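PDB 6OTV: putative isomerase YbhH from Escherichia coli, which probably acts as an isomerase of the PrpF family, its substrate and exact reaction being unassigned. Local coordinates for residues A[66-71]-A[120-125]; A[93-98]-A[335-340]; A[131-136]-A[158-163]. All coordinates share one frame; numbering follows the deposited sequence.

Interaction 1 of 3, residues A[66-71]-A[120-125]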
loop_
_atom_site.group_PDB
_atom_site.type_symbol
_atom_site.label_atom_id
_atom_site.label_comp_id
_atom_site.label_asym_id
_atom_site.label_seq_id
_atom_site.Cartn_x
_atom_site.Cartn_y
_atom_site.Cartn_z
ATOM N N SER A 66 12.080 4.138 -2.946
ATOM C CA SER A 66 10.815 4.807 -3.214
ATOM C C SER A 66 10.687 6.104 -2.424
ATOM O O SER A 66 11.032 6.174 -1.240
ATOM C CB SER A 66 9.644 3.891 -2.883
ATOM O OG SER A 66 8.422 4.570 -3.110
ATOM N N SER A 67 10.178 7.137 -3.096
ATOM C CA SER A 67 9.794 8.375 -2.435
ATOM C C SER A 67 8.474 8.246 -1.688
ATOM O O SER A 67 8.147 9.124 -0.882
ATOM C CB SER A 67 9.684 9.507 -3.460
ATOM O OG SER A 67 10.808 9.525 -4.321
ATOM N N ASP A 68 7.713 7.186 -1.946
ATOM C CA ASP A 68 6.420 6.932 -1.328
ATOM C C ASP A 68 6.599 6.003 -0.141
ATOM O O ASP A 68 7.255 4.959 -0.271
ATOM C CB ASP A 68 5.462 6.311 -2.345
ATOM C CG ASP A 68 4.024 6.288 -1.863
ATOM O OD1 ASP A 68 3.758 5.711 -0.791
ATOM O OD2 ASP A 68 3.152 6.846 -2.563
ATOM N N PRO A 69 6.054 6.342 1.030
ATOM C CA PRO A 69 6.220 5.469 2.203
ATOM C C PRO A 69 5.545 4.113 2.063
ATOM O O PRO A 69 5.847 3.208 2.852
ATOM C CB PRO A 69 5.594 6.285 3.342
ATOM C CG PRO A 69 4.652 7.228 2.657
ATOM C CD PRO A 69 5.291 7.562 1.346
ATOM N N ARG A 70 4.656 3.938 1.089
ATOM C CA ARG A 70 3.956 2.676 0.903
ATOM C C ARG A 70 4.734 1.674 0.059
ATOM O O ARG A 70 4.348 0.499 0.014
ATOM C CB ARG A 70 2.584 2.931 0.269
ATOM C CG ARG A 70 1.655 3.747 1.154
ATOM C CD ARG A 70 0.473 4.300 0.377
ATOM N NE ARG A 70 0.898 5.244 -0.650
ATOM C CZ ARG A 70 0.065 5.938 -1.418
ATOM N NH1 ARG A 70 -1.247 5.797 -1.274
ATOM N NH2 ARG A 70 0.544 6.776 -2.329
ATOM N N ALA A 71 5.814 2.092 -0.596
ATOM C CA ALA A 71 6.574 1.218 -1.477
ATOM C C ALA A 71 8.020 1.116 -1.005
ATOM O O ALA A 71 8.507 1.949 -0.239
ATOM C CB ALA A 71 6.534 1.719 -2.926
ATOM N N ARG A 120 7.973 -4.225 -2.643
ATOM C CA ARG A 120 6.874 -3.326 -2.974
ATOM C C ARG A 120 7.358 -2.292 -3.985
ATOM O O ARG A 120 8.232 -1.474 -3.677
ATOM C CB ARG A 120 6.346 -2.649 -1.712
ATOM C CG ARG A 120 5.550 -3.580 -0.823
ATOM C CD ARG A 120 4.092 -3.582 -1.229
ATOM N NE ARG A 120 3.365 -4.704 -0.655
ATOM C CZ ARG A 120 2.085 -4.658 -0.302
ATOM N NH1 ARG A 120 1.398 -3.533 -0.450
ATOM N NH2 ARG A 120 1.499 -5.731 0.209
ATOM N N ILE A 121 6.786 -2.325 -5.185
ATOM C CA ILE A 121 7.240 -1.510 -6.305
ATOM C C ILE A 121 6.167 -0.484 -6.633
ATOM O O ILE A 121 4.984 -0.828 -6.751
ATOM C CB ILE A 121 7.555 -2.379 -7.534
ATOM C CG1 ILE A 121 8.660 -3.386 -7.209
ATOM C CG2 ILE A 121 7.934 -1.507 -8.727
ATOM C CD1 ILE A 121 8.839 -4.451 -8.272
ATOM N N ARG A 122 6.576 0.770 -6.785
ATOM C CA ARG A 122 5.708 1.824 -7.290
ATOM C C ARG A 122 6.179 2.204 -8.687
ATOM O O ARG A 122 7.320 2.647 -8.861
ATOM C CB ARG A 122 5.720 3.042 -6.368
ATOM C CG ARG A 122 5.103 4.289 -6.987
ATOM C CD ARG A 122 5.165 5.465 -6.027
ATOM N NE ARG A 122 5.055 6.748 -6.713
ATOM C CZ ARG A 122 6.052 7.616 -6.845
ATOM N NH1 ARG A 122 7.240 7.348 -6.327
ATOM N NH2 ARG A 122 5.860 8.759 -7.488
ATOM N N ASN A 123 5.312 2.013 -9.679
ATOM C CA ASN A 123 5.621 2.427 -11.043
ATOM C C ASN A 123 5.370 3.924 -11.166
ATOM O O ASN A 123 4.222 4.376 -11.089
ATOM C CB ASN A 123 4.792 1.648 -12.058
ATOM C CG ASN A 123 4.931 2.205 -13.463
ATOM O OD1 ASN A 123 3.986 2.769 -14.016
ATOM N ND2 ASN A 123 6.123 2.073 -14.038
ATOM N N VAL A 124 6.448 4.692 -11.361
ATOM C CA VAL A 124 6.348 6.148 -11.418
ATOM C C VAL A 124 5.514 6.596 -12.610
ATOM O O VAL A 124 4.845 7.634 -12.552
ATOM C CB VAL A 124 7.762 6.769 -11.444
ATOM C CG1 VAL A 124 7.688 8.287 -11.496
ATOM C CG2 VAL A 124 8.559 6.323 -10.228
ATOM N N ASN A 125 5.521 5.820 -13.697
ATOM C CA ASN A 125 4.805 6.226 -14.904
ATOM C C ASN A 125 3.304 6.323 -14.658
ATOM O O ASN A 125 2.651 7.265 -15.122
ATOM C CB ASN A 125 5.094 5.244 -16.041
ATOM C CG ASN A 125 6.578 5.006 -16.247
ATOM O OD1 ASN A 125 7.220 4.291 -15.475
ATOM N ND2 ASN A 125 7.131 5.600 -17.298
HETATM O O HOH W 1 2.639 -0.853 -1.710
#

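Interaction 2 of 3, residues A[93-98]-A[335-340]. With PO4 (phosphate ion), chain I; EDO (1,2-ethanediol), chain E; EDO (1,2-ethanediol), chain N.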
loop_
_atom_site.group_PDB
_atom_site.type_symbol
_atom_site.label_atom_id
_atom_site.label_comp_id
_atom_site.label_asym_id
_atom_site.label_seq_id
_atom_site.Cartn_x
_atom_site.Cartn_y
_atom_site.Cartn_z
ATOM N N CYS A 93 5.565 -0.959 -18.392
ATOM C CA CYS A 93 5.944 -2.231 -18.999
ATOM C C CYS A 93 5.961 -3.305 -17.919
ATOM O O CYS A 93 6.813 -3.285 -17.023
ATOM C CB CYS A 93 7.300 -2.120 -19.686
ATOM S SG CYS A 93 7.834 -3.647 -20.485
ATOM N N GLY A 94 5.018 -4.246 -18.006
ATOM C CA GLY A 94 4.922 -5.297 -17.011
ATOM C C GLY A 94 5.997 -6.351 -17.130
ATOM O O GLY A 94 6.302 -7.027 -16.142
ATOM N N ASN A 95 6.583 -6.505 -18.314
ATOM C CA ASN A 95 7.646 -7.487 -18.476
ATOM C C ASN A 95 8.959 -6.991 -17.884
ATOM O O ASN A 95 9.639 -7.733 -17.170
ATOM C CB ASN A 95 7.798 -7.844 -19.952
ATOM C CG ASN A 95 6.704 -8.766 -20.426
ATOM O OD1 ASN A 95 6.797 -9.984 -20.268
ATOM N ND2 ASN A 95 5.645 -8.193 -20.986
ATOM N N MET A 96 9.331 -5.737 -18.160
ATOM C CA MET A 96 10.507 -5.173 -17.504
ATOM C C MET A 96 10.313 -5.109 -15.996
ATOM O O MET A 96 11.284 -5.217 -15.237
ATOM C CB MET A 96 10.819 -3.784 -18.066
ATOM C CG MET A 96 11.324 -3.801 -19.498
ATOM S SD MET A 96 12.991 -4.476 -19.647
ATOM C CE MET A 96 13.976 -3.079 -19.110
ATOM N N LEU A 97 9.066 -4.950 -15.549
ATOM C CA LEU A 97 8.763 -4.995 -14.123
ATOM C C LEU A 97 9.262 -6.285 -13.483
ATOM O O LEU A 97 9.615 -6.293 -12.298
ATOM C CB LEU A 97 7.255 -4.840 -13.924
ATOM C CG LEU A 97 6.668 -4.818 -12.517
ATOM C CD1 LEU A 97 7.219 -3.652 -11.715
ATOM C CD2 LEU A 97 5.155 -4.743 -12.608
ATOM N N SER A 98 9.324 -7.375 -14.259
ATOM C CA SER A 98 9.753 -8.662 -13.718
ATOM C C SER A 98 11.167 -8.608 -13.159
ATOM O O SER A 98 11.505 -9.387 -12.263
ATOM C CB SER A 98 9.671 -9.746 -14.795
ATOM O OG SER A 98 8.496 -9.602 -15.570
ATOM N N VAL A 335 0.377 -12.201 -11.895
ATOM C CA VAL A 335 0.925 -12.855 -13.076
ATOM C C VAL A 335 2.294 -13.414 -12.714
ATOM O O VAL A 335 3.029 -12.817 -11.920
ATOM C CB VAL A 335 1.011 -11.876 -14.270
ATOM C CG1 VAL A 335 1.801 -12.480 -15.417
ATOM C CG2 VAL A 335 -0.387 -11.491 -14.741
ATOM N N ILE A 336 2.626 -14.576 -13.275
ATOM C CA ILE A 336 3.952 -15.165 -13.137
ATOM C C ILE A 336 4.783 -14.770 -14.351
ATOM O O ILE A 336 4.323 -14.884 -15.493
ATOM C CB ILE A 336 3.879 -16.695 -12.998
ATOM C CG1 ILE A 336 3.000 -17.095 -11.807
ATOM C CG2 ILE A 336 5.283 -17.282 -12.851
ATOM C CD1 ILE A 336 3.596 -16.755 -10.457
ATOM N N ARG A 337 5.998 -14.297 -14.105
ATOM C CA ARG A 337 6.972 -14.043 -15.156
ATOM C C ARG A 337 8.281 -14.716 -14.770
ATOM O O ARG A 337 8.383 -15.381 -13.734
ATOM C CB ARG A 337 7.185 -12.538 -15.378
ATOM C CG ARG A 337 5.933 -11.746 -15.730
ATOM C CD ARG A 337 5.672 -11.738 -17.227
ATOM N NE ARG A 337 5.164 -13.019 -17.699
ATOM C CZ ARG A 337 5.012 -13.334 -18.980
ATOM N NH1 ARG A 337 5.336 -12.458 -19.923
ATOM N NH2 ARG A 337 4.542 -14.527 -19.317
ATOM N N THR A 338 9.290 -14.552 -15.618
ATOM C CA THR A 338 10.653 -14.931 -15.282
ATOM C C THR A 338 11.576 -13.789 -15.673
ATOM O O THR A 338 11.237 -12.946 -16.508
ATOM C CB THR A 338 11.101 -16.223 -15.985
ATOM O OG1 THR A 338 11.273 -15.969 -17.386
ATOM C CG2 THR A 338 10.077 -17.341 -15.789
ATOM N N THR A 339 12.753 -13.768 -15.057
ATOM C CA THR A 339 13.741 -12.746 -15.356
ATOM C C THR A 339 15.125 -13.371 -15.257
ATOM O O THR A 339 15.298 -14.454 -14.692
ATOM C CB THR A 339 13.606 -11.538 -14.413
ATOM O OG1 THR A 339 14.465 -10.479 -14.855
ATOM C CG2 THR A 339 13.976 -11.921 -12.988
ATOM N N ARG A 340 16.113 -12.686 -15.828
ATOM C CA ARG A 340 17.485 -13.166 -15.755
ATOM C C ARG A 340 18.435 -11.992 -15.924
ATOM O O ARG A 340 18.232 -11.140 -16.791
ATOM C CB ARG A 340 17.765 -14.233 -16.820
ATOM C CG ARG A 340 19.020 -15.050 -16.555
ATOM C CD ARG A 340 19.249 -16.084 -17.643
ATOM N NE ARG A 340 19.758 -15.486 -18.873
ATOM C CZ ARG A 340 21.043 -15.226 -19.100
ATOM N NH1 ARG A 340 21.953 -15.504 -18.174
ATOM N NH2 ARG A 340 21.417 -14.681 -20.252
HETATM P P PO4 I . 3.930 -5.269 -21.478
HETATM O O1 PO4 I . 3.740 -4.403 -22.704
HETATM O O2 PO4 I . 5.402 -5.514 -21.251
HETATM O O3 PO4 I . 3.325 -4.583 -20.273
HETATM O O4 PO4 I . 3.251 -6.600 -21.690
HETATM C C1 EDO E . 12.291 -18.921 -18.545
HETATM O O1 EDO E . 11.264 -17.950 -18.765
HETATM C C2 EDO E . 13.460 -18.595 -19.463
HETATM O O2 EDO E . 14.426 -19.651 -19.492
HETATM C C1 EDO N . 22.253 -16.906 -14.082
HETATM O O1 EDO N . 21.653 -16.958 -15.381
HETATM C C2 EDO N . 22.603 -15.461 -13.745
HETATM O O2 EDO N . 21.519 -14.602 -14.119
#

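Interaction 3 of 3, residues A[131-136]-A[158-163]. With EDO (1,2-ethanediol), chain D.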
loop_
_atom_site.group_PDB
_atom_site.type_symbol
_atom_site.label_atom_id
_atom_site.label_comp_id
_atom_site.label_asym_id
_atom_site.label_seq_id
_atom_site.Cartn_x
_atom_site.Cartn_y
_atom_site.Cartn_z
ATOM N N GLU A 131 3.481 -5.685 -6.144
ATOM C CA GLU A 131 4.350 -6.490 -5.299
ATOM C C GLU A 131 5.020 -7.562 -6.149
ATOM O O GLU A 131 4.351 -8.262 -6.916
ATOM C CB GLU A 131 3.586 -7.140 -4.145
ATOM C CG GLU A 131 4.444 -8.132 -3.364
ATOM C CD GLU A 131 3.808 -8.601 -2.067
ATOM O OE1 GLU A 131 2.930 -7.893 -1.528
ATOM O OE2 GLU A 131 4.199 -9.685 -1.583
ATOM N N ALA A 132 6.337 -7.676 -6.016
ATOM C CA ALA A 132 7.110 -8.727 -6.660
ATOM C C ALA A 132 7.630 -9.681 -5.595
ATOM O O ALA A 132 8.196 -9.247 -4.588
ATOM C CB ALA A 132 8.274 -8.146 -7.467
ATOM N N ASP A 133 7.429 -10.975 -5.817
ATOM C CA ASP A 133 7.911 -12.014 -4.917
ATOM C C ASP A 133 9.073 -12.721 -5.601
ATOM O O ASP A 133 8.878 -13.453 -6.578
ATOM C CB ASP A 133 6.786 -12.980 -4.554
ATOM C CG ASP A 133 5.654 -12.287 -3.817
ATOM O OD1 ASP A 133 5.942 -11.379 -3.006
ATOM O OD2 ASP A 133 4.479 -12.636 -4.056
ATOM N N VAL A 134 10.278 -12.488 -5.091
ATOM C CA VAL A 134 11.512 -12.940 -5.717
ATOM C C VAL A 134 12.014 -14.177 -4.987
ATOM O O VAL A 134 12.065 -14.200 -3.751
ATOM C CB VAL A 134 12.573 -11.829 -5.703
ATOM C CG1 VAL A 134 13.872 -12.321 -6.322
ATOM C CG2 VAL A 134 12.052 -10.587 -6.421
ATOM N N GLN A 135 12.382 -15.203 -5.748
ATOM C CA GLN A 135 13.029 -16.383 -5.184
ATOM C C GLN A 135 14.391 -15.982 -4.629
ATOM O O GLN A 135 15.295 -15.606 -5.385
ATOM C CB GLN A 135 13.169 -17.466 -6.248
ATOM C CG GLN A 135 11.851 -17.925 -6.846
ATOM C CD GLN A 135 10.949 -18.577 -5.819
ATOM O OE1 GLN A 135 11.419 -19.239 -4.895
ATOM N NE2 GLN A 135 9.643 -18.386 -5.971
ATOM N N THR A 136 14.542 -16.047 -3.310
ATOM C CA THR A 136 15.802 -15.715 -2.642
ATOM C C THR A 136 16.139 -16.792 -1.617
ATOM O O THR A 136 16.050 -16.564 -0.405
ATOM C CB THR A 136 15.724 -14.337 -1.982
ATOM O OG1 THR A 136 14.538 -14.252 -1.181
ATOM C CG2 THR A 136 15.708 -13.233 -3.036
ATOM N N PRO A 158 10.510 -18.503 -11.286
ATOM C CA PRO A 158 9.317 -17.658 -11.402
ATOM C C PRO A 158 9.416 -16.434 -10.505
ATOM O O PRO A 158 9.944 -16.495 -9.392
ATOM C CB PRO A 158 8.182 -18.587 -10.954
ATOM C CG PRO A 158 8.845 -19.517 -9.990
ATOM C CD PRO A 158 10.239 -19.743 -10.535
ATOM N N VAL A 159 8.904 -15.312 -11.007
ATOM C CA VAL A 159 8.692 -14.113 -10.208
ATOM C C VAL A 159 7.210 -13.776 -10.271
ATOM O O VAL A 159 6.628 -13.703 -11.360
ATOM C CB VAL A 159 9.558 -12.928 -10.684
ATOM C CG1 VAL A 159 9.445 -12.732 -12.186
ATOM C CG2 VAL A 159 9.166 -11.654 -9.945
ATOM N N ALA A 160 6.596 -13.605 -9.104
ATOM C CA ALA A 160 5.175 -13.306 -9.012
ATOM C C ALA A 160 4.973 -11.799 -8.937
ATOM O O ALA A 160 5.604 -11.122 -8.119
ATOM C CB ALA A 160 4.556 -13.992 -7.793
ATOM N N LEU A 161 4.103 -11.278 -9.800
ATOM C CA LEU A 161 3.798 -9.852 -9.866
ATOM C C LEU A 161 2.324 -9.671 -9.532
ATOM O O LEU A 161 1.456 -10.090 -10.305
ATOM C CB LEU A 161 4.118 -9.284 -11.247
ATOM C CG LEU A 161 5.556 -9.439 -11.742
ATOM C CD1 LEU A 161 5.704 -8.829 -13.123
ATOM C CD2 LEU A 161 6.541 -8.807 -10.758
ATOM N N THR A 162 2.044 -9.047 -8.391
ATOM C CA THR A 162 0.684 -8.824 -7.916
ATOM C C THR A 162 0.366 -7.335 -7.970
ATOM O O THR A 162 1.039 -6.528 -7.317
ATOM C CB THR A 162 0.508 -9.355 -6.495
ATOM O OG1 THR A 162 0.866 -10.740 -6.456
ATOM C CG2 THR A 162 -0.938 -9.198 -6.046
ATOM N N PHE A 163 -0.666 -6.980 -8.729
ATOM C CA PHE A 163 -1.077 -5.591 -8.889
ATOM C C PHE A 163 -2.014 -5.197 -7.752
ATOM O O PHE A 163 -2.996 -5.895 -7.475
ATOM C CB PHE A 163 -1.738 -5.389 -10.253
ATOM C CG PHE A 163 -0.762 -5.431 -11.402
ATOM C CD1 PHE A 163 -0.101 -6.610 -11.726
ATOM C CD2 PHE A 163 -0.494 -4.293 -12.147
ATOM C CE1 PHE A 163 0.808 -6.652 -12.771
ATOM C CE2 PHE A 163 0.413 -4.330 -13.199
ATOM C CZ PHE A 163 1.065 -5.511 -13.509
HETATM C C1 EDO D . -7.318 -3.378 -7.519
HETATM O O1 EDO D . -7.771 -2.588 -6.416
HETATM C C2 EDO D . -6.163 -4.260 -7.060
HETATM O O2 EDO D . -5.387 -4.693 -8.182
HETATM O O HOH W 2 3.428 -10.998 -6.014
HETATM O O HOH W 3 7.750 -16.588 -6.727
HETATM O O HOH W 4 11.961 -14.708 -8.567
#

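Interaction 1 of 3, residues A[66-71]-A[120-125]
The type I beta turn from D68 to A71, part of the loop joining strands 59-65 and 73-80, lays A71 and D68 against R120 and R122 of strand 116-123. What crosses the contact directly is mostly carbon. The A71 methyl rests over the strand backbone, CB 3.7 Å from R120 O and 3.8 Å from R122 CB. Further along, the aliphatic part of R122 runs past the turn and puts its CD 3.8 Å from D68 CB. With CG anti to the backbone N (chi1 167°) and the chain extended from there to NE, R122 reaches beyond D68 instead of folding onto its carboxylate. D68 OD2 stays 4.6 Å from R122 NE, well out of the guanidinium plane, so the two share only an attraction of charges; R122 NH1 makes its salt bridge to D74.

The D68 carboxylate is engaged inside its own turn. R70 grips it side-on, NE to OD1 at 2.9 Å and NH2 to OD2 at 2.6 Å, both oxygens lying close to the guanidinium plane. OD1 also takes the backbone N of R70 through its anti lone pair, which makes an Asx turn; just before it, S66 OG accepts from D68 N in an ST turn. Three bonds, two from the R70 guanidinium and one from its backbone N, thus hold the carboxylate's orientation.

A polar link comes through a water that donates to R70 O (2.8 Å) and accepts from R120 NH1 (3.2 Å). R120 NH1 also bonds R70 O of the second subunit, while its NH2 forms a salt bridge with E131, which places this edge of the contact at the dimer interface. Strand 73-80 pairs with strand 116-123 beside the turn, F129 of strand 129-135 touches D68, R70 and A71, and I121 points away from the loop and packs on L97 and V100 of helix 94-106.

Interaction 2 of 3, residues A[93-98]-A[335-340]
N95 and R337 provide the direct polar bond between the start of helix 94-106 and strand 332-344. R337 NH1 donates to N95 OD1 at 2.9 Å, the oxygen lying near the guanidinium plane while amide and guanidinium planes stand 63° apart. The arginine is bent at chi2 and chi3, which curls it back until NE bonds the carbonyl of its own neighbour, I336 O, at 3.0 Å; that nearly straight bond and the one to N95 together restrain the guanidinium's rotation. N95 OD1 also accepts from T13 N.

The other end of the amide serves an anion. N95 ND2 donates to phosphate O2 at 2.7 Å, and G94 N to O3 at 2.8 Å. C93 is the N-cap, its SG accepting from M96 N, and the phosphate lies at this helix start, also bonded by I279 N. A cysteine leading into a helix whose first amides hold an anion is consistent with the substrate site of the diaminopimelate epimerase clan. The ion itself probably came from the crystallisation liquor.

Packing falls to S98 and T339. S98 OG donates to N95 O at 2.7 Å, and in that position lies against the R337 chain, 3.2 Å from CB. The methyl CG2 of T339 meets S98 O at 3.6 Å, while T339 OG1 turns to R10 O.

Interaction 3 of 3, residues A[131-136]-A[158-163]
E131 and T162 form one hydrogen-bonded pair of an antiparallel ladder, D133 and A160 the next, with the non-hydrogen-bonded pair A132 and L161 between them. E131 N donates to T162 O and T162 N to E131 O, each at 2.8 Å and both in the acceptor's carbonyl plane. D133 N reaches A160 O at 2.9 Å. The return bond, A160 N to D133 O, is stretched to 3.4 Å and weak.

Past that point water takes over from direct pairing. One water accepts from Q135 N and donates to P158 O (2.8 Å), closing the widening ladder; a second links D133 O, Q135 NE2 and P158 O weakly. A third water can donate to E131 O and to D133 OD2 (2.8 Å) and also bonds T162 OG1; with further acceptors nearby, not all can be served at once.

A132 and L161 make an apolar contact on one face of the sheet. Bringing CG beside the backbone N (chi1 -58°) lets L161 swing CD2 over the A132 methyl, CB to CD2 3.8 Å, while S98 of helix 94-106 touches L161 from that side. E131, D133, A160 and T162 line the opposite face, where D133 leans over A160, OD2 4.0 Å from CB. E131 OE2 and D133 OD1 stand just 2.8 Å apart, two acceptors facing each other. E131 OE2 also forms a salt bridge to R118, in neighbouring strand 116-123.

The chemistry implies a pairing that is tight at the E131 end and water-mediated near Q135. The close carboxylates would probably raise the proton affinity of one of them, although the arginines paired with E131 probably offset part of the repulsion.

How the interactions relate
All three contacts include a strand that packs on helix 94-106. The centres of interactions 1 and 2 lie about 17 Å apart. Those of interactions 1 and 3 are about 15 Å apart, and the centres of interactions 2 and 3 about 9 Å. Strands 116-123, 129-135, 158-163 and 332-344 are successive antiparallel neighbours, so interaction 3 bridges the other two: strand 116-123 pairs with 129-135, while segment 335-340 of strand 332-344 pairs with strand 158-163. Along the chain, interaction 1 alternates with interaction 2, and interaction 3 is nested within the latter's loop. One framework thereby connects a dimer-interface turn to the phosphate-bearing helix start.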